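Local coordinates for CADD-like protein of unknown function (PDB 3B5O) that is of unknown function but resembles CADD, belongs to the heme-oxygenase-like clan and may be an oxidoreductase, at residues 22-33 and 154-162. Numbering follows the deposited sequence.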
loop_
_atom_site.group_PDB
_atom_site.type_symbol
_atom_site.label_atom_id
_atom_site.label_comp_id
_atom_site.label_asym_id
_atom_site.label_seq_id
_atom_site.Cartn_x
_atom_site.Cartn_y
_atom_site.Cartn_z
ATOM N N PHE A 22 3.939 -1.235 -9.939
ATOM C CA PHE A 22 4.978 -1.225 -8.930
ATOM C C PHE A 22 6.356 -0.993 -9.522
ATOM O O PHE A 22 7.345 -1.032 -8.796
ATOM C CB PHE A 22 4.860 -2.488 -8.070
ATOM C CG PHE A 22 3.523 -2.557 -7.400
ATOM C CD1 PHE A 22 3.217 -1.635 -6.422
ATOM C CD2 PHE A 22 2.531 -3.419 -7.843
ATOM C CE1 PHE A 22 1.962 -1.577 -5.838
ATOM C CE2 PHE A 22 1.260 -3.377 -7.234
ATOM C CZ PHE A 22 1.004 -2.452 -6.251
ATOM N N SER A 23 6.394 -0.723 -10.827
ATOM C CA SER A 23 7.634 -0.352 -11.511
ATOM C C SER A 23 7.902 1.142 -11.405
ATOM O O SER A 23 7.028 1.959 -11.697
ATOM C CB SER A 23 7.513 -0.693 -12.975
ATOM O OG SER A 23 8.570 -0.117 -13.747
ATOM N N ILE A 24 9.133 1.494 -11.061
ATOM C CA ILE A 24 9.494 2.895 -10.913
ATOM C C ILE A 24 9.511 3.646 -12.246
ATOM O O ILE A 24 9.426 4.875 -12.268
ATOM C CB ILE A 24 10.850 3.025 -10.165
ATOM C CG1 ILE A 24 11.045 4.428 -9.580
ATOM C CG2 ILE A 24 12.028 2.633 -11.056
ATOM C CD1 ILE A 24 9.964 4.885 -8.607
ATOM N N THR A 25 9.601 2.912 -13.354
ATOM C CA THR A 25 9.521 3.493 -14.678
ATOM C C THR A 25 8.192 3.305 -15.401
ATOM O O THR A 25 7.803 4.156 -16.187
ATOM C CB THR A 25 10.649 2.973 -15.597
ATOM O OG1 THR A 25 10.582 1.555 -15.672
ATOM C CG2 THR A 25 12.027 3.415 -15.062
ATOM N N GLU A 26 7.501 2.180 -15.187
ATOM C CA GLU A 26 6.288 1.893 -15.960
ATOM C C GLU A 26 4.981 2.159 -15.220
ATOM O O GLU A 26 3.910 2.034 -15.810
ATOM C CB GLU A 26 6.286 0.455 -16.481
ATOM C CG GLU A 26 7.251 0.218 -17.617
ATOM C CD GLU A 26 7.254 -1.227 -18.079
ATOM O OE1 GLU A 26 7.852 -2.081 -17.385
ATOM O OE2 GLU A 26 6.661 -1.493 -19.142
ATOM N N ASN A 27 5.054 2.576 -13.963
ATOM C CA ASN A 27 3.830 2.953 -13.243
ATOM C C ASN A 27 3.050 3.977 -14.072
ATOM O O ASN A 27 3.657 4.865 -14.670
ATOM C CB ASN A 27 4.182 3.449 -11.847
ATOM C CG ASN A 27 3.030 4.132 -11.161
ATOM O OD1 ASN A 27 2.760 5.293 -11.438
ATOM N ND2 ASN A 27 2.380 3.433 -10.227
ATOM N N PRO A 28 1.715 3.860 -14.138
ATOM C CA PRO A 28 0.968 4.734 -15.024
ATOM C C PRO A 28 0.967 6.218 -14.665
ATOM O O PRO A 28 0.804 7.033 -15.565
ATOM C CB PRO A 28 -0.445 4.151 -15.000
ATOM C CG PRO A 28 -0.526 3.419 -13.752
ATOM C CD PRO A 28 0.837 2.843 -13.524
ATOM N N VAL A 29 1.122 6.557 -13.391
ATOM C CA VAL A 29 1.290 7.947 -13.013
ATOM C C VAL A 29 2.670 8.434 -13.449
ATOM O O VAL A 29 2.805 9.517 -14.021
ATOM C CB VAL A 29 1.008 8.177 -11.515
ATOM C CG1 VAL A 29 1.306 9.631 -11.160
ATOM C CG2 VAL A 29 -0.469 7.807 -11.186
ATOM N N VAL A 30 3.711 7.641 -13.198
ATOM C CA VAL A 30 5.062 7.997 -13.690
ATOM C C VAL A 30 5.022 8.249 -15.204
ATOM O O VAL A 30 5.622 9.210 -15.702
ATOM C CB VAL A 30 6.102 6.917 -13.342
ATOM C CG1 VAL A 30 7.440 7.194 -14.078
ATOM C CG2 VAL A 30 6.300 6.866 -11.813
ATOM N N GLN A 31 4.277 7.417 -15.930
ATOM C CA GLN A 31 4.206 7.518 -17.397
ATOM C C GLN A 31 3.523 8.781 -17.896
ATOM O O GLN A 31 3.682 9.134 -19.075
ATOM C CB GLN A 31 3.540 6.276 -17.999
ATOM C CG GLN A 31 4.417 5.041 -17.886
ATOM C CD GLN A 31 5.407 4.934 -19.027
ATOM O OE1 GLN A 31 5.022 5.048 -20.198
ATOM N NE2 GLN A 31 6.677 4.707 -18.701
HETATM N N MSE A 32 2.769 9.462 -17.032
HETATM C CA MSE A 32 2.101 10.708 -17.401
HETATM C C MSE A 32 2.826 11.952 -16.892
HETATM O O MSE A 32 2.366 13.063 -17.146
HETATM C CB MSE A 32 0.627 10.733 -16.964
HETATM C CG MSE A 32 0.359 10.846 -15.444
HETATM SE SE MSE A 32 -1.488 10.740 -15.079
HETATM C CE MSE A 32 -1.743 12.672 -14.947
ATOM N N LEU A 33 3.961 11.793 -16.231
ATOM C CA LEU A 33 4.627 12.955 -15.646
ATOM C C LEU A 33 5.072 13.982 -16.691
ATOM O O LEU A 33 5.096 15.172 -16.397
ATOM C CB LEU A 33 5.810 12.569 -14.784
ATOM C CG LEU A 33 5.451 11.867 -13.464
ATOM C CD1 LEU A 33 6.702 11.389 -12.767
ATOM C CD2 LEU A 33 4.647 12.779 -12.548
ATOM N N THR A 154 8.886 3.826 -2.871
ATOM C CA THR A 154 9.866 4.331 -3.849
ATOM C C THR A 154 9.164 5.223 -4.887
ATOM O O THR A 154 9.656 6.284 -5.246
ATOM C CB THR A 154 10.609 3.156 -4.494
ATOM O OG1 THR A 154 11.247 2.388 -3.460
ATOM C CG2 THR A 154 11.646 3.659 -5.476
ATOM N N LEU A 155 7.986 4.805 -5.338
ATOM C CA LEU A 155 7.159 5.621 -6.233
ATOM C C LEU A 155 6.675 6.905 -5.570
ATOM O O LEU A 155 6.661 7.966 -6.195
ATOM C CB LEU A 155 5.948 4.818 -6.740
ATOM C CG LEU A 155 6.305 3.881 -7.893
ATOM C CD1 LEU A 155 5.347 2.688 -7.953
ATOM C CD2 LEU A 155 6.298 4.620 -9.205
ATOM N N ILE A 156 6.241 6.809 -4.321
ATOM C CA ILE A 156 5.775 7.977 -3.617
ATOM C C ILE A 156 6.908 8.992 -3.441
ATOM O O ILE A 156 6.685 10.184 -3.657
ATOM C CB ILE A 156 5.146 7.624 -2.252
ATOM C CG1 ILE A 156 3.902 6.747 -2.437
ATOM C CG2 ILE A 156 4.801 8.883 -1.489
ATOM C CD1 ILE A 156 2.947 7.190 -3.466
ATOM N N VAL A 157 8.106 8.525 -3.093
ATOM C CA VAL A 157 9.264 9.442 -2.995
ATOM C C VAL A 157 9.451 10.175 -4.340
ATOM O O VAL A 157 9.662 11.406 -4.376
ATOM C CB VAL A 157 10.564 8.693 -2.577
ATOM C CG1 VAL A 157 11.791 9.616 -2.709
ATOM C CG2 VAL A 157 10.457 8.208 -1.160
ATOM N N LYS A 158 9.401 9.432 -5.445
ATOM C CA LYS A 158 9.546 10.033 -6.769
ATOM C C LYS A 158 8.500 11.112 -7.019
ATOM O O LYS A 158 8.829 12.227 -7.417
ATOM C CB LYS A 158 9.482 8.971 -7.865
ATOM C CG LYS A 158 9.535 9.518 -9.290
ATOM C CD LYS A 158 9.543 8.395 -10.313
ATOM C CE LYS A 158 9.651 8.919 -11.721
ATOM N NZ LYS A 158 11.021 9.427 -11.985
ATOM N N LEU A 159 7.233 10.793 -6.772
ATOM C CA LEU A 159 6.163 11.760 -7.030
ATOM C C LEU A 159 6.290 12.976 -6.128
ATOM O O LEU A 159 6.063 14.108 -6.569
ATOM C CB LEU A 159 4.803 11.105 -6.828
ATOM C CG LEU A 159 4.504 9.939 -7.771
ATOM C CD1 LEU A 159 3.109 9.372 -7.468
ATOM C CD2 LEU A 159 4.613 10.369 -9.259
ATOM N N VAL A 160 6.641 12.748 -4.865
ATOM C CA VAL A 160 6.758 13.854 -3.902
ATOM C C VAL A 160 7.943 14.748 -4.266
ATOM O O VAL A 160 7.825 15.988 -4.212
ATOM C CB VAL A 160 6.787 13.348 -2.431
ATOM C CG1 VAL A 160 7.127 14.491 -1.452
ATOM C CG2 VAL A 160 5.426 12.738 -2.065
ATOM N N GLU A 161 9.058 14.147 -4.671
ATOM C CA GLU A 161 10.213 14.924 -5.158
ATOM C C GLU A 161 9.865 15.716 -6.419
ATOM O O GLU A 161 10.290 16.866 -6.577
ATOM C CB GLU A 161 11.422 14.023 -5.414
ATOM C CG GLU A 161 12.098 13.540 -4.144
ATOM C CD GLU A 161 13.286 12.630 -4.412
ATOM O OE1 GLU A 161 13.516 12.261 -5.584
ATOM O OE2 GLU A 161 13.997 12.274 -3.441
ATOM N N TRP A 162 9.084 15.116 -7.316
ATOM C CA TRP A 162 8.623 15.795 -8.530
ATOM C C TRP A 162 7.790 17.040 -8.208
ATOM O O TRP A 162 7.923 18.080 -8.867
ATOM C CB TRP A 162 7.840 14.813 -9.413
ATOM C CG TRP A 162 7.403 15.319 -10.746
ATOM C CD1 TRP A 162 8.064 15.149 -11.939
ATOM C CD2 TRP A 162 6.184 15.994 -11.060
ATOM N NE1 TRP A 162 7.346 15.704 -12.952
ATOM C CE2 TRP A 162 6.187 16.239 -12.453
ATOM C CE3 TRP A 162 5.112 16.468 -10.300
ATOM C CZ2 TRP A 162 5.140 16.894 -13.098
ATOM C CZ3 TRP A 162 4.078 17.088 -10.933
ATOM C CH2 TRP A 162 4.089 17.313 -12.316
HETATM O O HOH W 1 7.660 16.224 -15.814
#
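I24 and L155, 5.9 Å apart at their CA atoms, mark the closest backbone approach between the folded loop 22-33 and the helical segment 154-162; the separation of nearest CA atoms widens to 7.7 Å at V30 and L159 and 8.6 Å at L33 and W162. No direct hydrogen bond crosses; the direct contacts are mostly between apolar groups, with 558 Å² buried over both sides. L155, one of two modelled conformers, projects its CD2 methyl into the bend of the loop, against N27 CB, I24 CD1 and V30 CG2. The side chain of I24 runs past L155 in the opposite sense, and its CD1 comes within 3.7 Å of T154 O. The K158 chain, also one of two conformers and extended as far as CE, crosses V30 at about a right angle, its CE 3.7 Å from V30 CG1. At the far end, L33 CD2 sits over one face of W162, 3.8 Å from the five-membered ring centroid and 12° off its normal, a CH-pi contact. CG anti to the backbone N (chi1 -175°) carries the W162 indole toward L33, and a water in its plane bridges NE1 to L33 O. N27 helps to hold the bend: its OD1 accepts from V30 N on a lone pair at 3.1 Å, an Asx motif, while its ND2 bonds A21 O. In this all-helical fold the loop linking helices 2-18 and 38-68 thus packs on helix 135-163; W222 of helix 204-230 touches N27 and V29, and I41 of helix 38-68 meets V29, L33 and W162.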